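Side-chain contacts in PHD finger protein 3 (Homo sapiens, PDB 6IC9), which reads the phosphorylated C-terminal domain of RNA polymerase II through its SPOC domain, the part modelled here, and thereby regulates neuronal gene expression: residues A[16-21]-A[26-31]; A[80-85]-A[89-94]; A[105-110]-A[115-120]. One frame throughout, in Å; residues are numbered along the deposited sequence. Where two conformers were deposited one is given.

All three contacts lie in the SPOC domain, and each reaches its seven-stranded sheet. Interactions 1 and 3 are antiparallel hairpins, whereas interaction 2 ties strand 73-82 to the helix that follows it. Interactions 1 and 2 hold neighbouring strands and are partly buried: interaction 1 has lysines and a phenylalanine on its outer face, and interaction 2 mixes exposed residues of the helix start with buried Tyr-91 and Phe-80. Interaction 3 is buried and nearest the chain's centre; it shares backbone pairing with interaction 1 but adds a bridging water, and touches the bound peptide extensively. Phe-80 joins them, packing on Ile-19 and Thr-29 of interaction 1 and on Met-117 of interaction 3.

Interaction 1 (A[16-21]-A[26-31]); sequences KGFINM and KFVTKA
Val-28 sets its CG2 methyl over one face of the Phe-18 ring, 3.8 Å from the ring centroid, a CH-pi contact between the partners of a non-hydrogen-bonded pair. The ring gets there because its CG lies beside the backbone N (chi1 -75°), which tilts it across toward strand 26-31; Phe-18 CE2 comes within 3.4 Å of Val-28 CG2. From the opposite side of the ring the extended chain of Lys-26 arrives obliquely, its CE 3.8 Å from Phe-18 CE2. The ammonium itself is farther off, so any cation-pi attraction is weak at most. Asn-20 lies against the same lysine, its amide touching aliphatic carbons: Asn-20 ND2 is 3.8 Å from Lys-26 CD. At the other end Lys-16 and Lys-30 meet through their CG atoms, and their like-charged tips stay apart.

On the reverse face, Ile-19 puts CB over the Phe-27 ring, 3.9 Å from Phe-27 CZ. Phe-27 carries its CG between backbone N and carbonyl carbon (chi1 53°), which lays the ring alongside Ile-19. Thr-29 CG2 closes the row, 3.9 Å from Ile-19 CG1, while Thr-29 OG1 bonds to Thr-81 O. Between the two faces, Gly-17 pairs with Thr-29 and Ile-19 with Phe-27 by two backbone hydrogen bonds each, for example Thr-29 N to Gly-17 O at 2.9 Å. Short CA-H...O contacts fill in between, such as Phe-18 CA to Phe-27 O at 3.2 Å.

Met-21, at the end of its strand, touches the bound peptide. This beta hairpin has a strand on either flank. Strand 15-21 bonds through Phe-18 and Asn-20 to strand 48-55, and strand 25-35 runs beside strand 73-82. Ile-19 and Met-21 pack on Leu-94 of helix 85-101.

Interaction 2 (A[80-85]-A[89-94]); sequences FTPVTE and ISYTLL
Pro-82 and Tyr-91 face each other where strand 73-82 of the SPOC domain gives way, through a short turn, to helix 85-101, of which 89-94 is the second segment. Their CA atoms are 6.4 Å apart, and the strand and helix segments make 136° between their N-to-C directions, oblique but running broadly back. Thr-84 takes the N-cap position, its side chain capping a backbone N of the first turn, and Thr-84 N donates to Asp-87 OD2 in return, consistent with a capping box. Once inside the helix, Glu-85 O receives Ile-89 N over 3.3 Å, a weak bond at the start of the helical pattern.

The side-chain contact rests on Tyr-91. With CG anti to the backbone N (chi1 -176°), its ring reaches from the helix back to the strand. Pro-82 CD sits over one face toward the rim, 3.7 Å from Tyr-91 CD2, a CH-pi contact in which the two side chains cross at about a right angle. Farther along the ring, Phe-80 CB is 4.0 Å from Tyr-91 CE2, while the Phe-80 ring itself heads away into the core toward Met-117 and Ile-19.

Tyr-91 OH accepts from Leu-148 N on the adjoining strand, so its oxygen has one bond taken and one given. It gives its own proton to Phe-80 O at only 2.6 Å, approaching from 42° above the carbonyl plane.

Interaction 3 (A[105-110]-A[115-120]); sequences GVAANN and KDMYLI
A beta hairpin of strands 104-107 and 114-122 forms this contact, at the part of the SPOC domain that holds the bound phosphorylated peptide. Gly-105 and Leu-119 form a hydrogen-bonded antiparallel pair: Gly-105 N reaches Leu-119 O at 2.8 Å, and Leu-119 N answers to Gly-105 O. Two residues on, Ala-107 N meets Met-117 O at 2.9 Å, and Ala-107 CB rests 3.8 Å from Met-117 CB.

Past Ala-107 the chain leaves the strand, and a water takes over the pairing. It donates to Ala-107 O and accepts from both Met-117 N and Asn-110 ND2, the last at 2.8 Å. Asn-110 has CG beside its backbone N (chi1 -65°), which turns the amide toward strand 116-120, and OD1 lies 4.0 Å from Met-117 CB.

On the face shared by Val-106 and Tyr-118, the two side chains lie side by side and point the same way. Val-106 CG2 meets the edge of the Tyr-118 ring in its plane, 3.9 Å from Tyr-118 CE1. Helix 57-70 packs against the ring through Val-60 and Tyr-63, and the peptide touches both Val-106 and Tyr-118.

Lys-115 and Asp-116 both face Ile-153 as a classic beta bulge. Lys-115 NZ donates to the peptide backbone, and its side chain lies against a modified side chain of the peptide; Asp-116 OD2 bonds one of the peptide's polar side chains. Both residues bond to Tyr-63 OH, Asp-116 through OD1. The three-way water thus satisfies Ala-107 O and Met-117 N and ties the Asn-110 amide to them where the strands splay, and the bulge probably offers the peptide a donor and an acceptor from adjacent residues.

Interaction 1 (A[16-21]-A[26-31])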
ATOM      1  N   LYS A  16     -11.147  -3.517  -6.705  1.00 28.51           N
ATOM      2  CA  LYS A  16     -10.842  -4.944  -6.859  1.00 31.19           C
ATOM      3  C   LYS A  16      -9.951  -5.067  -8.070  1.00 28.49           C
ATOM      4  O   LYS A  16     -10.263  -4.518  -9.137  1.00 31.41           O
ATOM      5  CB  LYS A  16     -12.103  -5.820  -7.062  1.00 30.03           C
ATOM      6  CG  LYS A  16     -11.820  -7.322  -7.173  1.00 36.89           C
ATOM      7  CD  LYS A  16     -13.112  -8.008  -7.693  1.00 42.73           C
ATOM      8  CE  LYS A  16     -12.946  -9.469  -7.956  1.00 46.88           C
ATOM      9  NZ  LYS A  16     -14.161 -10.037  -8.677  1.00 46.11           N
ATOM     10  N   GLY A  17      -8.810  -5.702  -7.913  1.00 27.70           N
ATOM     11  CA  GLY A  17      -7.892  -5.751  -9.032  1.00 30.18           C
ATOM     12  C   GLY A  17      -6.723  -6.630  -8.664  1.00 30.39           C
ATOM     13  O   GLY A  17      -6.750  -7.296  -7.635  1.00 31.13           O
ATOM     14  N   PHE A  18      -5.719  -6.658  -9.534  1.00 27.11           N
ATOM     15  CA  PHE A  18      -4.541  -7.494  -9.292  1.00 24.23           C
ATOM     16  C   PHE A  18      -3.468  -6.679  -8.571  1.00 29.71           C
ATOM     17  O   PHE A  18      -3.308  -5.481  -8.811  1.00 28.81           O
ATOM     18  CB  PHE A  18      -3.939  -7.994 -10.608  1.00 28.29           C
ATOM     19  CG  PHE A  18      -4.744  -9.072 -11.227  1.00 28.99           C
ATOM     20  CD1 PHE A  18      -5.863  -8.740 -11.984  1.00 33.39           C
ATOM     21  CD2 PHE A  18      -4.474 -10.419 -10.956  1.00 29.52           C
ATOM     22  CE1 PHE A  18      -6.664  -9.762 -12.568  1.00 34.71           C
ATOM     23  CE2 PHE A  18      -5.279 -11.454 -11.563  1.00 31.63           C
ATOM     24  CZ  PHE A  18      -6.390 -11.106 -12.332  1.00 32.35           C
ATOM     25  N   ILE A  19      -2.661  -7.378  -7.783  1.00 26.44           N
ATOM     26  CA  ILE A  19      -1.318  -6.952  -7.471  1.00 27.15           C
ATOM     27  C   ILE A  19      -0.359  -7.892  -8.175  1.00 27.43           C
ATOM     28  O   ILE A  19      -0.495  -9.118  -8.082  1.00 29.00           O
ATOM     29  CB  ILE A  19      -1.082  -6.946  -5.952  1.00 25.42           C
ATOM     30  CG1 ILE A  19      -1.954  -5.840  -5.328  1.00 26.53           C
ATOM     31  CG2 ILE A  19       0.403  -6.755  -5.686  1.00 27.13           C
ATOM     32  CD1 ILE A  19      -1.806  -5.752  -3.749  1.00 25.95           C
ATOM     33  N   ASN A  20       0.626  -7.333  -8.847  1.00 27.80           N
ATOM     34  CA  ASN A  20       1.480  -8.150  -9.703  1.00 29.72           C
ATOM     35  C   ASN A  20       2.921  -7.777  -9.422  1.00 28.63           C
ATOM     36  O   ASN A  20       3.351  -6.680  -9.781  1.00 28.02           O
ATOM     37  CB  ASN A  20       1.131  -7.949 -11.189  1.00 31.33           C
ATOM     38  CG  ASN A  20       1.872  -8.936 -12.083  1.00 38.12           C
ATOM     39  OD1 ASN A  20       2.779  -9.613 -11.612  1.00 34.66           O
ATOM     40  ND2 ASN A  20       1.459  -9.046 -13.360  1.00 36.40           N
ATOM     41  N   MET A  21       3.671  -8.679  -8.770  1.00 28.41           N
ATOM     42  CA  MET A  21       5.104  -8.475  -8.581  1.00 28.07           C
ATOM     43  C   MET A  21       5.823  -9.535  -9.392  1.00 34.26           C
ATOM     44  O   MET A  21       5.870 -10.702  -8.982  1.00 30.88           O
ATOM     45  CB  MET A  21       5.529  -8.564  -7.102  1.00 32.31           C
ATOM     46  CG  MET A  21       6.999  -8.178  -6.923  1.00 31.20           C
ATOM     47  SD  MET A  21       7.546  -8.069  -5.232  1.00 33.57           S
ATOM     48  CE  MET A  21       9.243  -7.511  -5.373  1.00 31.50           C
ATOM     49  N   LYS A  26       1.332 -12.933  -8.032  1.00 28.78           N
ATOM     50  CA  LYS A  26       0.286 -12.180  -8.719  1.00 28.29           C
ATOM     51  C   LYS A  26      -1.052 -12.686  -8.219  1.00 33.00           C
ATOM     52  O   LYS A  26      -1.286 -13.895  -8.230  1.00 31.57           O
ATOM     53  CB  LYS A  26       0.399 -12.311 -10.254  1.00 29.58           C
ATOM     54  CG  LYS A  26      -0.826 -11.932 -11.019  1.00 31.61           C
ATOM     55  CD  LYS A  26      -0.620 -12.150 -12.540  1.00 35.92           C
ATOM     56  CE  LYS A  26      -1.960 -12.056 -13.295  1.00 36.91           C
ATOM     57  NZ  LYS A  26      -1.741 -12.441 -14.745  1.00 39.01           N
ATOM     58  N   PHE A  27      -1.941 -11.782  -7.791  1.00 27.86           N
ATOM     59  CA  PHE A  27      -3.201 -12.278  -7.248  1.00 27.64           C
ATOM     60  C   PHE A  27      -4.253 -11.191  -7.336  1.00 28.92           C
ATOM     61  O   PHE A  27      -3.934 -10.011  -7.494  1.00 27.74           O
ATOM     62  CB  PHE A  27      -3.025 -12.755  -5.807  1.00 27.14           C
ATOM     63  CG  PHE A  27      -2.391 -11.719  -4.897  1.00 27.56           C
ATOM     64  CD1 PHE A  27      -0.990 -11.602  -4.816  1.00 26.31           C
ATOM     65  CD2 PHE A  27      -3.178 -10.828  -4.214  1.00 27.71           C
ATOM     66  CE1 PHE A  27      -0.383 -10.626  -3.969  1.00 29.66           C
ATOM     67  CE2 PHE A  27      -2.556  -9.832  -3.354  1.00 26.44           C
ATOM     68  CZ  PHE A  27      -1.168  -9.752  -3.298  1.00 25.17           C
ATOM     69  N   VAL A  28      -5.508 -11.611  -7.186  1.00 25.30           N
ATOM     70  CA  VAL A  28      -6.669 -10.721  -7.140  1.00 27.21           C
ATOM     71  C   VAL A  28      -6.937 -10.368  -5.692  1.00 28.20           C
ATOM     72  O   VAL A  28      -6.902 -11.224  -4.804  1.00 27.08           O
ATOM     73  CB  VAL A  28      -7.918 -11.363  -7.752  1.00 33.19           C
ATOM     74  CG1 VAL A  28      -9.080 -10.341  -7.785  1.00 29.83           C
ATOM     75  CG2 VAL A  28      -7.576 -11.872  -9.137  1.00 32.79           C
ATOM     76  N   THR A  29      -7.215  -9.099  -5.462  1.00 27.01           N
ATOM     77  CA  THR A  29      -7.377  -8.604  -4.108  1.00 25.12           C
ATOM     78  C   THR A  29      -8.470  -7.541  -4.117  1.00 28.89           C
ATOM     79  O   THR A  29      -8.684  -6.869  -5.115  1.00 29.05           O
ATOM     80  CB  THR A  29      -6.029  -8.058  -3.582  1.00 30.83           C
ATOM     81  OG1 THR A  29      -6.208  -7.545  -2.265  1.00 33.66           O
ATOM     82  CG2 THR A  29      -5.561  -6.903  -4.457  1.00 32.80           C
ATOM     83  N   LYS A  30      -9.123  -7.344  -2.968  1.00 32.53           N
ATOM     84  CA  LYS A  30     -10.019  -6.223  -2.774  1.00 28.09           C
ATOM     85  C   LYS A  30      -9.358  -5.291  -1.764  1.00 29.01           C
ATOM     86  O   LYS A  30      -8.716  -5.775  -0.827  1.00 31.30           O
ATOM     87  CB  LYS A  30     -11.369  -6.695  -2.235  1.00 29.72           C
ATOM     88  CG  LYS A  30     -12.297  -7.307  -3.345  1.00 34.34           C
ATOM     89  CD  LYS A  30     -13.468  -8.058  -2.669  1.00 38.92           C
ATOM     90  CE  LYS A  30     -14.495  -8.557  -3.730  1.00 44.47           C
ATOM     91  NZ  LYS A  30     -15.550  -9.447  -3.088  1.00 43.86           N
ATOM     92  N   ALA A  31      -9.490  -3.988  -1.980  1.00 28.01           N
ATOM     93  CA  ALA A  31      -8.981  -2.966  -1.032  1.00 29.53           C
ATOM     94  C   ALA A  31     -10.135  -2.388  -0.225  1.00 28.78           C
ATOM     95  O   ALA A  31     -11.187  -2.066  -0.788  1.00 32.78           O
ATOM     96  CB  ALA A  31      -8.295  -1.821  -1.788  1.00 29.44           C
TER

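Interaction 2 (A[80-85]-A[89-94])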
ATOM      1  N   PHE A  80      -5.536  -4.638   2.007  1.00 25.27           N
ATOM      2  CA  PHE A  80      -5.807  -5.588   0.915  1.00 24.58           C
ATOM      3  C   PHE A  80      -6.241  -6.907   1.506  1.00 26.02           C
ATOM      4  O   PHE A  80      -5.688  -7.337   2.525  1.00 27.44           O
ATOM      5  CB  PHE A  80      -4.551  -5.789   0.042  1.00 25.70           C
ATOM      6  CG  PHE A  80      -4.181  -4.551  -0.739  1.00 26.41           C
ATOM      7  CD1 PHE A  80      -4.953  -4.151  -1.819  1.00 27.34           C
ATOM      8  CD2 PHE A  80      -3.042  -3.800  -0.391  1.00 26.31           C
ATOM      9  CE1 PHE A  80      -4.624  -2.978  -2.576  1.00 26.43           C
ATOM     10  CE2 PHE A  80      -2.706  -2.616  -1.106  1.00 28.47           C
ATOM     11  CZ  PHE A  80      -3.491  -2.210  -2.252  1.00 29.36           C
ATOM     12  N   THR A  81      -7.178  -7.591   0.812  1.00 26.85           N
ATOM     13  CA  THR A  81      -7.594  -8.939   1.219  1.00 28.20           C
ATOM     14  C   THR A  81      -7.578  -9.811  -0.030  1.00 27.44           C
ATOM     15  O   THR A  81      -8.002  -9.347  -1.071  1.00 26.98           O
ATOM     16  CB  THR A  81      -9.025  -8.962   1.805  1.00 31.89           C
ATOM     17  OG1 THR A  81      -9.934  -8.560   0.792  1.00 44.58           O
ATOM     18  CG2 THR A  81      -9.179  -7.936   2.957  1.00 37.38           C
ATOM     19  N   PRO A  82      -7.079 -11.043   0.037  1.00 27.59           N
ATOM     20  CA  PRO A  82      -7.152 -11.935  -1.155  1.00 25.39           C
ATOM     21  C   PRO A  82      -8.595 -12.322  -1.478  1.00 30.74           C
ATOM     22  O   PRO A  82      -9.439 -12.454  -0.588  1.00 31.52           O
ATOM     23  CB  PRO A  82      -6.327 -13.156  -0.714  1.00 29.86           C
ATOM     24  CG  PRO A  82      -6.601 -13.239   0.825  1.00 28.98           C
ATOM     25  CD  PRO A  82      -6.608 -11.751   1.239  1.00 27.28           C
ATOM     26  N   VAL A  83      -8.900 -12.530  -2.774  1.00 29.41           N
ATOM     27  CA  VAL A  83     -10.301 -12.807  -3.078  1.00 29.12           C
ATOM     28  C   VAL A  83     -10.622 -14.292  -2.948  1.00 36.12           C
ATOM     29  O   VAL A  83     -11.676 -14.635  -2.407  1.00 38.24           O
ATOM     30  CB  VAL A  83     -10.707 -12.247  -4.454  1.00 33.10           C
ATOM     31  CG1 VAL A  83     -12.121 -12.790  -4.813  1.00 35.27           C
ATOM     32  CG2 VAL A  83     -10.773 -10.692  -4.359  1.00 32.83           C
ATOM     33  N   THR A  84      -9.742 -15.203  -3.398  1.00 30.67           N
ATOM     34  CA  THR A  84      -9.985 -16.643  -3.285  1.00 34.08           C
ATOM     35  C   THR A  84      -8.866 -17.298  -2.479  1.00 32.90           C
ATOM     36  O   THR A  84      -7.836 -16.692  -2.174  1.00 32.11           O
ATOM     37  CB  THR A  84     -10.045 -17.329  -4.663  1.00 32.98           C
ATOM     38  OG1 THR A  84      -8.749 -17.243  -5.264  1.00 29.87           O
ATOM     39  CG2 THR A  84     -11.060 -16.680  -5.555  1.00 35.50           C
ATOM     40  N   GLU A  85      -9.062 -18.575  -2.128  1.00 33.60           N
ATOM     41  CA  GLU A  85      -7.991 -19.335  -1.477  1.00 33.43           C
ATOM     42  C   GLU A  85      -6.717 -19.352  -2.318  1.00 34.26           C
ATOM     43  O   GLU A  85      -5.596 -19.311  -1.790  1.00 30.98           O
ATOM     44  CB  GLU A  85      -8.475 -20.765  -1.194  1.00 39.59           C
ATOM     45  CG  GLU A  85      -9.743 -20.754  -0.345  1.00 44.16           C
ATOM     46  CD  GLU A  85     -10.427 -22.106  -0.225  1.00 56.49           C
ATOM     47  OE1 GLU A  85     -11.605 -22.135   0.214  1.00 61.77           O
ATOM     48  OE2 GLU A  85      -9.787 -23.128  -0.553  1.00 57.32           O
ATOM     49  N   ILE A  89      -2.698 -17.818  -1.225  1.00 25.76           N
ATOM     50  CA  ILE A  89      -1.346 -18.365  -1.255  1.00 29.64           C
ATOM     51  C   ILE A  89      -0.346 -17.325  -1.778  1.00 29.31           C
ATOM     52  O   ILE A  89       0.754 -17.174  -1.243  1.00 26.89           O
ATOM     53  CB  ILE A  89      -1.312 -19.642  -2.125  1.00 31.90           C
ATOM     54  CG1 ILE A  89      -2.187 -20.715  -1.466  1.00 35.46           C
ATOM     55  CG2 ILE A  89       0.128 -20.089  -2.275  1.00 31.20           C
ATOM     56  CD1 ILE A  89      -2.486 -21.909  -2.455  1.00 43.89           C
ATOM     57  N   SER A  90      -0.685 -16.655  -2.884  1.00 26.39           N
ATOM     58  CA  SER A  90       0.219 -15.665  -3.452  1.00 27.37           C
ATOM     59  C   SER A  90       0.289 -14.384  -2.608  1.00 23.75           C
ATOM     60  O   SER A  90       1.326 -13.724  -2.585  1.00 25.73           O
ATOM     61  CB  SER A  90      -0.239 -15.316  -4.865  1.00 30.81           C
ATOM     62  OG  SER A  90      -0.108 -16.457  -5.697  1.00 33.65           O
ATOM     63  N   TYR A  91      -0.825 -13.991  -1.997  1.00 25.47           N
ATOM     64  CA  TYR A  91      -0.815 -12.870  -1.047  1.00 25.20           C
ATOM     65  C   TYR A  91       0.216 -13.104   0.040  1.00 26.95           C
ATOM     66  O   TYR A  91       1.011 -12.207   0.371  1.00 27.77           O
ATOM     67  CB  TYR A  91      -2.223 -12.758  -0.457  1.00 27.69           C
ATOM     68  CG  TYR A  91      -2.495 -11.614   0.500  1.00 25.18           C
ATOM     69  CD1 TYR A  91      -2.033 -11.662   1.819  1.00 25.98           C
ATOM     70  CD2 TYR A  91      -3.329 -10.569   0.104  1.00 25.99           C
ATOM     71  CE1 TYR A  91      -2.332 -10.639   2.709  1.00 25.73           C
ATOM     72  CE2 TYR A  91      -3.644  -9.523   0.976  1.00 24.76           C
ATOM     73  CZ  TYR A  91      -3.157  -9.587   2.258  1.00 25.49           C
ATOM     74  OH  TYR A  91      -3.481  -8.577   3.122  1.00 25.87           O
ATOM     75  N   THR A  92       0.174 -14.303   0.640  1.00 25.39           N
ATOM     76  CA  THR A  92       1.133 -14.721   1.663  1.00 30.39           C
ATOM     77  C   THR A  92       2.579 -14.695   1.161  1.00 28.48           C
ATOM     78  O   THR A  92       3.484 -14.281   1.901  1.00 27.47           O
ATOM     79  CB  THR A  92       0.739 -16.096   2.177  1.00 32.68           C
ATOM     80  OG1 THR A  92      -0.543 -15.970   2.804  1.00 30.46           O
ATOM     81  CG2 THR A  92       1.746 -16.641   3.194  1.00 34.98           C
ATOM     82  N   LEU A  93       2.835 -15.169  -0.074  1.00 28.02           N
ATOM     83  CA  LEU A  93       4.199 -15.076  -0.611  1.00 29.53           C
ATOM     84  C   LEU A  93       4.676 -13.634  -0.665  1.00 26.93           C
ATOM     85  O   LEU A  93       5.834 -13.337  -0.338  1.00 26.16           O
ATOM     86  CB  LEU A  93       4.272 -15.653  -2.028  1.00 27.81           C
ATOM     87  CG  LEU A  93       4.229 -17.169  -2.099  1.00 32.81           C
ATOM     88  CD1 LEU A  93       3.920 -17.602  -3.545  1.00 34.24           C
ATOM     89  CD2 LEU A  93       5.578 -17.698  -1.635  1.00 32.81           C
ATOM     90  N   LEU A  94       3.801 -12.731  -1.110  1.00 26.19           N
ATOM     91  CA  LEU A  94       4.181 -11.335  -1.216  1.00 23.40           C
ATOM     92  C   LEU A  94       4.375 -10.702   0.148  1.00 23.66           C
ATOM     93  O   LEU A  94       5.361  -9.981   0.361  1.00 24.23           O
ATOM     94  CB  LEU A  94       3.114 -10.562  -2.013  1.00 23.68           C
ATOM     95  CG  LEU A  94       3.593  -9.161  -2.472  1.00 25.03           C
ATOM     96  CD1 LEU A  94       4.825  -9.250  -3.315  1.00 31.66           C
ATOM     97  CD2 LEU A  94       2.455  -8.498  -3.267  1.00 27.23           C
TER

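Interaction 3 (A[105-110]-A[115-120])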
ATOM      1  N   GLY A 105       7.047  -2.405  -0.683  1.00 25.44           N
ATOM      2  CA  GLY A 105       6.973  -2.457  -2.149  1.00 24.51           C
ATOM      3  C   GLY A 105       6.664  -1.075  -2.717  1.00 27.43           C
ATOM      4  O   GLY A 105       5.958  -0.272  -2.089  1.00 28.00           O
ATOM      5  N   VAL A 106       7.125  -0.828  -3.946  1.00 25.19           N
ATOM      6  CA  VAL A 106       6.863   0.429  -4.669  1.00 26.31           C
ATOM      7  C   VAL A 106       6.058   0.127  -5.927  1.00 25.42           C
ATOM      8  O   VAL A 106       6.500  -0.673  -6.767  1.00 28.59           O
ATOM      9  CB  VAL A 106       8.171   1.146  -5.044  1.00 29.34           C
ATOM     10  CG1 VAL A 106       7.827   2.521  -5.666  1.00 28.69           C
ATOM     11  CG2 VAL A 106       9.056   1.321  -3.777  1.00 28.45           C
ATOM     12  N   ALA A 107       4.879   0.757  -6.063  1.00 26.64           N
ATOM     13  CA  ALA A 107       4.101   0.614  -7.296  1.00 28.80           C
ATOM     14  C   ALA A 107       4.772   1.387  -8.426  1.00 31.63           C
ATOM     15  O   ALA A 107       5.244   2.517  -8.240  1.00 29.87           O
ATOM     16  CB  ALA A 107       2.642   1.120  -7.113  1.00 26.41           C
ATOM     17  N   ALA A 108       4.794   0.787  -9.621  1.00 29.67           N
ATOM     18  CA  ALA A 108       5.508   1.401 -10.737  1.00 34.23           C
ATOM     19  C   ALA A 108       4.602   1.910 -11.870  1.00 39.33           C
ATOM     20  O   ALA A 108       5.123   2.463 -12.843  1.00 38.95           O
ATOM     21  CB  ALA A 108       6.522   0.402 -11.310  1.00 37.16           C
ATOM     22  N   ASN A 109       3.295   1.720 -11.803  1.00 33.59           N
ATOM     23  CA  ASN A 109       2.385   2.090 -12.902  1.00 37.34           C
ATOM     24  C   ASN A 109       1.243   2.941 -12.378  1.00 41.79           C
ATOM     25  O   ASN A 109       0.064   2.705 -12.663  1.00 43.93           O
ATOM     26  CB  ASN A 109       1.835   0.854 -13.642  1.00 38.59           C
ATOM     27  CG  ASN A 109       0.897   0.009 -12.764  1.00 39.44           C
ATOM     28  OD1 ASN A 109       1.085  -0.058 -11.530  1.00 34.39           O
ATOM     29  ND2 ASN A 109      -0.115  -0.631 -13.394  1.00 32.17           N
ATOM     30  N   ASN A 110       1.580   3.969 -11.602  1.00 33.19           N
ATOM     31  CA  ASN A 110       0.547   4.773 -10.957  1.00 39.18           C
ATOM     32  C   ASN A 110      -0.304   5.523 -11.977  1.00 37.34           C
ATOM     33  O   ASN A 110       0.168   5.946 -13.034  1.00 39.13           O
ATOM     34  CB  ASN A 110       1.189   5.788  -9.995  1.00 38.64           C
ATOM     35  CG  ASN A 110       1.903   5.097  -8.837  1.00 36.32           C
ATOM     36  OD1 ASN A 110       1.482   4.001  -8.447  1.00 39.09           O
ATOM     37  ND2 ASN A 110       2.996   5.703  -8.308  1.00 34.02           N
ATOM     38  N   LYS A 115       0.558  10.051  -6.829  1.00 30.52           N
ATOM     39  CA  LYS A 115       1.976  10.374  -6.901  1.00 32.12           C
ATOM     40  C   LYS A 115       2.815   9.158  -6.540  1.00 29.60           C
ATOM     41  O   LYS A 115       3.865   8.921  -7.149  1.00 30.16           O
ATOM     42  CB  LYS A 115       2.252  11.549  -5.949  1.00 34.12           C
ATOM     43  CG  LYS A 115       3.673  12.158  -6.026  1.00 34.15           C
ATOM     44  CD  LYS A 115       3.841  13.254  -4.953  1.00 38.87           C
ATOM     45  CE  LYS A 115       5.064  14.179  -5.286  1.00 37.71           C
ATOM     46  NZ  LYS A 115       6.244  13.334  -5.513  1.00 37.07           N
ATOM     47  N   ASP A 116       2.384   8.398  -5.518  1.00 28.09           N
ATOM     48  CA  ASP A 116       3.148   7.258  -4.998  1.00 27.25           C
ATOM     49  C   ASP A 116       2.202   6.256  -4.356  1.00 27.68           C
ATOM     50  O   ASP A 116       1.172   6.631  -3.787  1.00 28.45           O
ATOM     51  CB  ASP A 116       4.165   7.612  -3.877  1.00 25.17           C
ATOM     52  CG  ASP A 116       5.016   8.819  -4.197  1.00 34.16           C
ATOM     53  OD1 ASP A 116       4.629   9.937  -3.781  1.00 35.67           O
ATOM     54  OD2 ASP A 116       6.057   8.629  -4.827  1.00 32.02           O
ATOM     55  N   MET A 117       2.555   4.989  -4.463  1.00 24.17           N
ATOM     56  CA  MET A 117       1.845   3.963  -3.719  1.00 23.66           C
ATOM     57  C   MET A 117       2.848   2.938  -3.205  1.00 25.00           C
ATOM     58  O   MET A 117       3.638   2.389  -3.980  1.00 26.53           O
ATOM     59  CB  MET A 117       0.766   3.297  -4.572  1.00 28.62           C
ATOM     60  CG  MET A 117       0.011   2.235  -3.767  1.00 31.61           C
ATOM     61  SD  MET A 117      -1.544   1.859  -4.630  1.00 38.90           S
ATOM     62  CE  MET A 117      -2.303   0.814  -3.428  1.00 38.97           C
ATOM     63  N   TYR A 118       2.829   2.700  -1.906  1.00 23.95           N
ATOM     64  CA  TYR A 118       3.726   1.731  -1.281  1.00 23.32           C
ATOM     65  C   TYR A 118       2.918   0.592  -0.688  1.00 25.12           C
ATOM     66  O   TYR A 118       1.789   0.788  -0.223  1.00 27.00           O
ATOM     67  CB  TYR A 118       4.556   2.374  -0.158  1.00 25.69           C
ATOM     68  CG  TYR A 118       5.397   3.529  -0.702  1.00 26.81           C
ATOM     69  CD1 TYR A 118       6.496   3.266  -1.520  1.00 25.36           C
ATOM     70  CD2 TYR A 118       5.021   4.865  -0.444  1.00 27.68           C
ATOM     71  CE1 TYR A 118       7.243   4.333  -2.069  1.00 27.63           C
ATOM     72  CE2 TYR A 118       5.771   5.936  -0.950  1.00 25.40           C
ATOM     73  CZ  TYR A 118       6.850   5.653  -1.770  1.00 30.09           C
ATOM     74  OH  TYR A 118       7.555   6.721  -2.261  1.00 28.30           O
ATOM     75  N   LEU A 119       3.500  -0.602  -0.684  0.55 24.34           N
ATOM     76  CA  LEU A 119       2.860  -1.792  -0.137  0.55 23.13           C
ATOM     77  C   LEU A 119       3.600  -2.175   1.115  0.55 24.69           C
ATOM     78  O   LEU A 119       4.789  -2.501   1.044  0.55 24.15           O
ATOM     79  CB  LEU A 119       2.907  -2.950  -1.137  0.55 25.35           C
ATOM     80  CG  LEU A 119       1.924  -4.116  -1.117  0.55 29.53           C
ATOM     81  CD1 LEU A 119       0.436  -3.683  -1.414  0.55 25.80           C
ATOM     82  CD2 LEU A 119       2.384  -5.043  -2.258  0.55 25.81           C
ATOM     83  N   ILE A 120       2.890  -2.179   2.241  1.00 25.07           N
ATOM     84  CA  ILE A 120       3.455  -2.305   3.571  1.00 25.59           C
ATOM     85  C   ILE A 120       3.019  -3.642   4.173  1.00 24.58           C
ATOM     86  O   ILE A 120       1.824  -3.880   4.335  1.00 26.59           O
ATOM     87  CB  ILE A 120       2.998  -1.132   4.450  1.00 23.32           C
ATOM     88  CG1 ILE A 120       3.615   0.160   3.906  1.00 30.10           C
ATOM     89  CG2 ILE A 120       3.424  -1.417   5.949  1.00 26.10           C
ATOM     90  CD1 ILE A 120       3.104   1.441   4.638  1.00 31.62           C
TER
HETATM   91  O   HOH W   1       4.750   4.659  -6.395  1.00 29.13           O